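PDB 5XN8: glycerol Dehydrogenase from Unidentified, which catalyses the NAD-dependent oxidation of glycerol to dihydroxyacetone and probably also acts on related diols such as 1,2-propanediol. Local coordinates for residues A[295-300]-A[360-365]; A[324-329]-A[346-351]. All blocks are in the same frame, centred on the assembly; numbering follows the deposited sequence.

Interaction 1 (A[295-300]-A[360-365]); sequences TVLGFC and QQWLAR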
ATOM      1  N   THR A 295       5.531 -14.885 -14.892  1.00 25.89           N
ATOM      2  CA  THR A 295       4.499 -14.210 -15.683  1.00 25.49           C
ATOM      3  C   THR A 295       4.610 -14.532 -17.181  1.00 24.87           C
ATOM      4  O   THR A 295       3.589 -14.686 -17.855  1.00 24.79           O
ATOM      5  CB  THR A 295       4.445 -12.670 -15.477  1.00 25.66           C
ATOM      6  OG1 THR A 295       4.001 -12.086 -16.707  1.00 25.91           O
ATOM      7  CG2 THR A 295       5.734 -12.027 -15.182  1.00 25.76           C
ATOM      8  N   VAL A 296       5.841 -14.649 -17.686  1.00 24.08           N
ATOM      9  CA  VAL A 296       6.094 -14.987 -19.088  1.00 23.60           C
ATOM     10  C   VAL A 296       5.818 -16.469 -19.363  1.00 24.80           C
ATOM     11  O   VAL A 296       5.201 -16.809 -20.372  1.00 27.37           O
ATOM     12  CB  VAL A 296       7.529 -14.611 -19.508  1.00 22.93           C
ATOM     13  CG1 VAL A 296       7.848 -15.110 -20.916  1.00 23.13           C
ATOM     14  CG2 VAL A 296       7.709 -13.106 -19.444  1.00 22.37           C
ATOM     15  N   LEU A 297       6.298 -17.344 -18.487  1.00 23.62           N
ATOM     16  CA  LEU A 297       5.965 -18.763 -18.554  1.00 23.38           C
ATOM     17  C   LEU A 297       4.443 -18.975 -18.517  1.00 24.32           C
ATOM     18  O   LEU A 297       3.888 -19.723 -19.336  1.00 24.11           O
ATOM     19  CB  LEU A 297       6.597 -19.519 -17.383  1.00 22.72           C
ATOM     20  CG  LEU A 297       8.087 -19.830 -17.417  1.00 22.24           C
ATOM     21  CD1 LEU A 297       8.501 -20.376 -16.062  1.00 21.68           C
ATOM     22  CD2 LEU A 297       8.473 -20.798 -18.546  1.00 22.23           C
ATOM     23  N   GLY A 298       3.790 -18.302 -17.568  1.00 23.29           N
ATOM     24  CA  GLY A 298       2.342 -18.352 -17.417  1.00 22.90           C
ATOM     25  C   GLY A 298       1.590 -17.874 -18.630  1.00 22.38           C
ATOM     26  O   GLY A 298       0.622 -18.501 -19.040  1.00 24.45           O
ATOM     27  N   PHE A 299       2.053 -16.779 -19.220  1.00 21.85           N
ATOM     28  CA  PHE A 299       1.482 -16.262 -20.467  1.00 21.75           C
ATOM     29  C   PHE A 299       1.639 -17.268 -21.601  1.00 22.60           C
ATOM     30  O   PHE A 299       0.645 -17.621 -22.250  1.00 24.44           O
ATOM     31  CB  PHE A 299       2.127 -14.929 -20.857  1.00 20.82           C
ATOM     32  CG  PHE A 299       1.681 -14.407 -22.193  1.00 20.28           C
ATOM     33  CD1 PHE A 299       0.480 -13.716 -22.314  1.00 19.71           C
ATOM     34  CD2 PHE A 299       2.461 -14.600 -23.331  1.00 19.81           C
ATOM     35  CE1 PHE A 299       0.042 -13.258 -23.544  1.00 19.45           C
ATOM     36  CE2 PHE A 299       2.038 -14.130 -24.563  1.00 20.34           C
ATOM     37  CZ  PHE A 299       0.824 -13.461 -24.667  1.00 19.83           C
ATOM     38  N   CYS A 300       2.875 -17.717 -21.828  1.00 22.38           N
ATOM     39  CA  CYS A 300       3.183 -18.685 -22.893  1.00 23.19           C
ATOM     40  C   CYS A 300       2.371 -19.997 -22.794  1.00 23.42           C
ATOM     41  O   CYS A 300       1.784 -20.428 -23.779  1.00 23.62           O
ATOM     42  CB  CYS A 300       4.692 -19.002 -22.929  1.00 23.03           C
ATOM     43  SG  CYS A 300       5.764 -17.743 -23.645  1.00 23.21           S
ATOM     44  N   GLN A 360      10.065 -26.961 -18.135  1.00 19.85           N
ATOM     45  CA  GLN A 360       9.648 -28.323 -17.755  1.00 20.68           C
ATOM     46  C   GLN A 360       8.962 -28.311 -16.385  1.00 21.34           C
ATOM     47  O   GLN A 360       7.828 -28.748 -16.247  1.00 21.36           O
ATOM     48  CB  GLN A 360      10.836 -29.299 -17.744  1.00 20.46           C
ATOM     49  CG  GLN A 360      11.362 -29.653 -19.124  1.00 20.33           C
ATOM     50  CD  GLN A 360      12.407 -30.776 -19.093  1.00 20.95           C
ATOM     51  OE1 GLN A 360      12.269 -31.787 -18.387  1.00 21.21           O
ATOM     52  NE2 GLN A 360      13.464 -30.602 -19.868  1.00 20.80           N
ATOM     53  N   GLN A 361       9.661 -27.780 -15.384  1.00 22.46           N
ATOM     54  CA  GLN A 361       9.117 -27.672 -14.029  1.00 23.12           C
ATOM     55  C   GLN A 361       7.750 -26.955 -14.000  1.00 23.62           C
ATOM     56  O   GLN A 361       6.811 -27.403 -13.316  1.00 24.94           O
ATOM     57  CB  GLN A 361      10.105 -26.938 -13.137  1.00 23.33           C
ATOM     58  CG  GLN A 361       9.865 -27.092 -11.642  1.00 24.30           C
ATOM     59  CD  GLN A 361      10.615 -26.034 -10.854  1.00 25.26           C
ATOM     60  OE1 GLN A 361      10.065 -24.966 -10.554  1.00 26.19           O
ATOM     61  NE2 GLN A 361      11.888 -26.296 -10.568  1.00 26.21           N
ATOM     62  N   TRP A 362       7.643 -25.874 -14.774  1.00 22.62           N
ATOM     63  CA  TRP A 362       6.418 -25.089 -14.875  1.00 22.22           C
ATOM     64  C   TRP A 362       5.239 -25.877 -15.453  1.00 22.53           C
ATOM     65  O   TRP A 362       4.123 -25.829 -14.936  1.00 23.66           O
ATOM     66  CB  TRP A 362       6.668 -23.830 -15.725  1.00 21.42           C
ATOM     67  CG  TRP A 362       5.490 -22.936 -15.772  1.00 20.56           C
ATOM     68  CD1 TRP A 362       4.558 -22.870 -16.758  1.00 20.37           C
ATOM     69  CD2 TRP A 362       5.084 -22.001 -14.764  1.00 20.49           C
ATOM     70  NE1 TRP A 362       3.601 -21.938 -16.442  1.00 20.29           N
ATOM     71  CE2 TRP A 362       3.901 -21.379 -15.227  1.00 20.19           C
ATOM     72  CE3 TRP A 362       5.609 -21.615 -13.515  1.00 20.37           C
ATOM     73  CZ2 TRP A 362       3.224 -20.402 -14.492  1.00 19.78           C
ATOM     74  CZ3 TRP A 362       4.929 -20.652 -12.775  1.00 20.54           C
ATOM     75  CH2 TRP A 362       3.748 -20.050 -13.275  1.00 20.16           C
ATOM     76  N   LEU A 363       5.487 -26.592 -16.535  1.00 22.78           N
ATOM     77  CA  LEU A 363       4.460 -27.435 -17.145  1.00 22.94           C
ATOM     78  C   LEU A 363       4.046 -28.658 -16.308  1.00 23.69           C
ATOM     79  O   LEU A 363       2.954 -29.212 -16.518  1.00 22.64           O
ATOM     80  CB  LEU A 363       4.928 -27.897 -18.533  1.00 23.17           C
ATOM     81  CG  LEU A 363       5.079 -26.800 -19.585  1.00 22.33           C
ATOM     82  CD1 LEU A 363       5.730 -27.396 -20.824  1.00 22.04           C
ATOM     83  CD2 LEU A 363       3.746 -26.132 -19.905  1.00 22.42           C
ATOM     84  N   ALA A 364       4.906 -29.077 -15.377  1.00 24.70           N
ATOM     85  CA  ALA A 364       4.680 -30.272 -14.546  1.00 26.36           C
ATOM     86  C   ALA A 364       4.203 -29.990 -13.113  1.00 29.16           C
ATOM     87  O   ALA A 364       4.124 -30.922 -12.307  1.00 28.64           O
ATOM     88  CB  ALA A 364       5.958 -31.092 -14.495  1.00 26.11           C
ATOM     89  N   ARG A 365       3.848 -28.739 -12.806  1.00 31.62           N
ATOM     90  CA  ARG A 365       3.628 -28.312 -11.419  1.00 34.67           C
ATOM     91  C   ARG A 365       2.211 -28.611 -10.917  1.00 36.32           C
ATOM     92  O   ARG A 365       1.240 -28.589 -11.680  1.00 37.63           O
ATOM     93  CB  ARG A 365       3.950 -26.821 -11.269  1.00 37.02           C
ATOM     94  CG  ARG A 365       2.886 -25.875 -11.822  1.00 38.74           C
ATOM     95  CD  ARG A 365       3.475 -24.492 -12.080  1.00 40.68           C
ATOM     96  NE  ARG A 365       2.546 -23.620 -12.792  1.00 42.02           N
ATOM     97  CZ  ARG A 365       1.496 -22.986 -12.276  1.00 45.84           C
ATOM     98  NH1 ARG A 365       1.162 -23.133 -10.993  1.00 47.47           N
ATOM     99  NH2 ARG A 365       0.757 -22.208 -13.072  1.00 46.76           N
TER
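In the all-helical half of this iron-containing alcohol dehydrogenase fold, W362, in the last turn of the C-terminal helix 345-363, lies against L297 and G298 of helix 290-303. The indole extends toward the neighbouring helix because chi1 of W362 (-175°) sets CG opposite the backbone N. L297 CB sits over one face, 3.8 Å from the centroid of the five-membered ring of W362 and only 2° off its normal, a CH-pi contact of nearly ideal geometry. L297 CD1 lies near the root of the indole, 3.9 Å from W362 CB. G298 has no side chain, so the benzo part of the indole comes close to the backbone itself, with G298 CA 3.7 Å from W362 CZ2 in an oblique approach. The other face of the indole is covered from within its own segment: the chain turns back after the helix ends, and R365 NE stands 3.4 Å above the plane of the W362 ring. Behind L297, L280 of helix 271-285 continues the apolar layer, while Q361 bonds to E215 of the second subunit. The attraction across this contact is therefore probably dispersion and CH-pi in character, and the indole is sandwiched between an aliphatic carbon and a guanidinium nitrogen, whose positive charge probably favours the pi-rich face.

Interaction 2 (A[324-329]-A[346-351]); sequences AVAKAT and EQVHAA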
ATOM      1  N   ALA A 324      25.789 -25.787 -30.792  1.00 27.11           N
ATOM      2  CA  ALA A 324      25.781 -25.258 -32.167  1.00 27.02           C
ATOM      3  C   ALA A 324      24.843 -24.051 -32.337  1.00 26.73           C
ATOM      4  O   ALA A 324      25.197 -23.091 -33.023  1.00 26.55           O
ATOM      5  CB  ALA A 324      25.420 -26.355 -33.158  1.00 27.40           C
ATOM      6  N   VAL A 325      23.656 -24.116 -31.724  1.00 26.17           N
ATOM      7  CA  VAL A 325      22.698 -22.993 -31.692  1.00 26.46           C
ATOM      8  C   VAL A 325      23.294 -21.780 -30.971  1.00 26.58           C
ATOM      9  O   VAL A 325      23.070 -20.646 -31.377  1.00 25.56           O
ATOM     10  CB  VAL A 325      21.355 -23.404 -31.028  1.00 26.07           C
ATOM     11  CG1 VAL A 325      20.476 -22.210 -30.684  1.00 25.05           C
ATOM     12  CG2 VAL A 325      20.591 -24.358 -31.936  1.00 26.97           C
ATOM     13  N   ALA A 326      24.036 -22.039 -29.900  1.00 27.91           N
ATOM     14  CA  ALA A 326      24.723 -21.001 -29.137  1.00 28.30           C
ATOM     15  C   ALA A 326      25.830 -20.281 -29.920  1.00 29.35           C
ATOM     16  O   ALA A 326      25.992 -19.064 -29.778  1.00 29.74           O
ATOM     17  CB  ALA A 326      25.293 -21.597 -27.861  1.00 28.73           C
ATOM     18  N   LYS A 327      26.600 -21.031 -30.716  1.00 30.37           N
ATOM     19  CA  LYS A 327      27.650 -20.445 -31.567  1.00 31.64           C
ATOM     20  C   LYS A 327      27.064 -19.552 -32.644  1.00 32.05           C
ATOM     21  O   LYS A 327      27.552 -18.439 -32.869  1.00 33.31           O
ATOM     22  CB  LYS A 327      28.505 -21.508 -32.254  1.00 32.29           C
ATOM     23  CG  LYS A 327      29.392 -22.317 -31.319  1.00 33.44           C
ATOM     24  CD  LYS A 327      30.142 -23.433 -32.063  1.00 34.07           C
ATOM     25  CE  LYS A 327      31.085 -22.951 -33.167  1.00 35.02           C
ATOM     26  NZ  LYS A 327      31.639 -24.068 -33.998  1.00 35.30           N
ATOM     27  N   ALA A 328      26.037 -20.056 -33.322  1.00 31.44           N
ATOM     28  CA  ALA A 328      25.388 -19.321 -34.402  1.00 31.34           C
ATOM     29  C   ALA A 328      24.651 -18.077 -33.898  1.00 30.29           C
ATOM     30  O   ALA A 328      24.523 -17.101 -34.638  1.00 31.31           O
ATOM     31  CB  ALA A 328      24.441 -20.233 -35.173  1.00 31.32           C
ATOM     32  N   THR A 329      24.178 -18.121 -32.648  1.00 29.62           N
ATOM     33  CA  THR A 329      23.595 -16.963 -31.963  1.00 28.50           C
ATOM     34  C   THR A 329      24.601 -15.825 -31.782  1.00 28.57           C
ATOM     35  O   THR A 329      24.253 -14.662 -31.975  1.00 29.90           O
ATOM     36  CB  THR A 329      23.043 -17.352 -30.566  1.00 27.13           C
ATOM     37  OG1 THR A 329      22.062 -18.380 -30.698  1.00 27.35           O
ATOM     38  CG2 THR A 329      22.387 -16.163 -29.864  1.00 26.10           C
ATOM     39  N   GLU A 346      29.128 -19.939 -24.507  1.00 32.53           N
ATOM     40  CA  GLU A 346      28.917 -20.734 -23.284  1.00 32.39           C
ATOM     41  C   GLU A 346      27.719 -20.238 -22.464  1.00 31.57           C
ATOM     42  O   GLU A 346      26.951 -21.041 -21.942  1.00 34.50           O
ATOM     43  CB  GLU A 346      30.175 -20.744 -22.394  1.00 32.70           C
ATOM     44  CG  GLU A 346      31.373 -21.500 -22.964  1.00 34.57           C
ATOM     45  CD  GLU A 346      32.291 -20.679 -23.873  1.00 35.40           C
ATOM     46  OE1 GLU A 346      31.896 -19.572 -24.334  1.00 34.05           O
ATOM     47  OE2 GLU A 346      33.405 -21.169 -24.154  1.00 35.31           O
ATOM     48  N   GLN A 347      27.549 -18.926 -22.370  1.00 30.78           N
ATOM     49  CA  GLN A 347      26.501 -18.350 -21.524  1.00 29.72           C
ATOM     50  C   GLN A 347      25.124 -18.340 -22.216  1.00 26.93           C
ATOM     51  O   GLN A 347      24.105 -18.309 -21.523  1.00 26.18           O
ATOM     52  CB  GLN A 347      26.915 -16.986 -20.951  1.00 29.71           C
ATOM     53  CG  GLN A 347      26.268 -15.746 -21.541  1.00 31.35           C
ATOM     54  CD  GLN A 347      26.803 -14.454 -20.923  1.00 33.58           C
ATOM     55  OE1 GLN A 347      27.986 -14.375 -20.527  1.00 37.86           O
ATOM     56  NE2 GLN A 347      25.947 -13.411 -20.849  1.00 30.78           N
ATOM     57  N   VAL A 348      25.090 -18.367 -23.551  1.00 24.95           N
ATOM     58  CA  VAL A 348      23.830 -18.621 -24.289  1.00 23.69           C
ATOM     59  C   VAL A 348      23.410 -20.110 -24.195  1.00 22.92           C
ATOM     60  O   VAL A 348      22.229 -20.407 -24.039  1.00 22.21           O
ATOM     61  CB  VAL A 348      23.913 -18.143 -25.771  1.00 23.41           C
ATOM     62  CG1 VAL A 348      22.780 -18.684 -26.643  1.00 22.68           C
ATOM     63  CG2 VAL A 348      23.912 -16.628 -25.829  1.00 23.14           C
ATOM     64  N   HIS A 349      24.370 -21.026 -24.315  1.00 23.03           N
ATOM     65  CA  HIS A 349      24.129 -22.464 -24.109  1.00 22.46           C
ATOM     66  C   HIS A 349      23.519 -22.673 -22.712  1.00 21.64           C
ATOM     67  O   HIS A 349      22.467 -23.296 -22.574  1.00 21.43           O
ATOM     68  CB  HIS A 349      25.451 -23.237 -24.305  1.00 23.17           C
ATOM     69  CG  HIS A 349      25.411 -24.689 -23.920  1.00 23.14           C
ATOM     70  ND1 HIS A 349      25.676 -25.126 -22.641  1.00 23.00           N
ATOM     71  CD2 HIS A 349      25.226 -25.805 -24.670  1.00 23.65           C
ATOM     72  CE1 HIS A 349      25.615 -26.447 -22.607  1.00 24.28           C
ATOM     73  NE2 HIS A 349      25.331 -26.885 -23.824  1.00 24.08           N
ATOM     74  N   ALA A 350      24.169 -22.092 -21.710  1.00 20.99           N
ATOM     75  CA  ALA A 350      23.706 -22.099 -20.317  1.00 20.59           C
ATOM     76  C   ALA A 350      22.277 -21.618 -20.137  1.00 20.61           C
ATOM     77  O   ALA A 350      21.460 -22.266 -19.465  1.00 21.04           O
ATOM     78  CB  ALA A 350      24.632 -21.243 -19.465  1.00 20.22           C
ATOM     79  N   ALA A 351      21.979 -20.466 -20.730  1.00 21.09           N
ATOM     80  CA  ALA A 351      20.663 -19.864 -20.609  1.00 20.83           C
ATOM     81  C   ALA A 351      19.576 -20.738 -21.236  1.00 21.24           C
ATOM     82  O   ALA A 351      18.522 -20.944 -20.631  1.00 21.28           O
ATOM     83  CB  ALA A 351      20.663 -18.484 -21.234  1.00 20.40           C
TER
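A close helix-helix crossing built on alanine joins helix 318-329 to the first turns of the C-terminal helix 345-363, within the helical domain that iron-containing alcohol dehydrogenases place beside their nucleotide-binding domain. The axes of 324-329 and 346-351 approach to 8.2 Å, their N-to-C directions 128° apart, and the small side chain of A326 permits this spacing. Its methyl group meets the backbone of the other helix directly: A326 CB lies 3.7 Å from H349 N and almost as close to H349 CB. V348 flanks the same alanine. V348 CG1, set opposite the backbone N (chi1 166°), comes within 3.9 Å of A326 CA and also meets the methyl of T329, where V348 CG1 and T329 CG2 are 4.1 Å apart. One valine methyl thus bridges two residues a helical turn apart, and the segments meet by van der Waals contact, without a hydrogen bond between them. Beyond its CB, the imidazole of H349 turns to helix 318-329 again, resting on I322 and A323 and bonding through NE2 to D319, while V225 of the second subunit also packs on it. T329 faces A255 and I256 of helix 252-260, and its side chain is about 9 Å from that of H254, a ligand of the bound zinc ion, so this end of the crossing lies near the metal site without touching it. The hydroxyl of T329 bonds to its own helix: T329 OG1 donates to V325 O at 2.6 Å, tilted 31° from the carbonyl plane, and T329 N reaches the same oxygen from the opposite face.

Overall arrangement
Followed from the N terminus, the chain first passes through the parallel sheet of the nucleotide-binding half and then enters the helices that contain both contacts. Helix 290-303 supplies the first side of interaction 1, and helix 318-329, the next helix, supplies the first side of interaction 2. The chain then reaches helix 345-363, whose early turns close the shorter loop at interaction 2 and whose end closes the longer one at interaction 1. Interaction 2 is therefore nested inside interaction 1. Their centres are 22 Å apart and they do not touch, yet the single C-terminal helix ties both preceding helices together along its length.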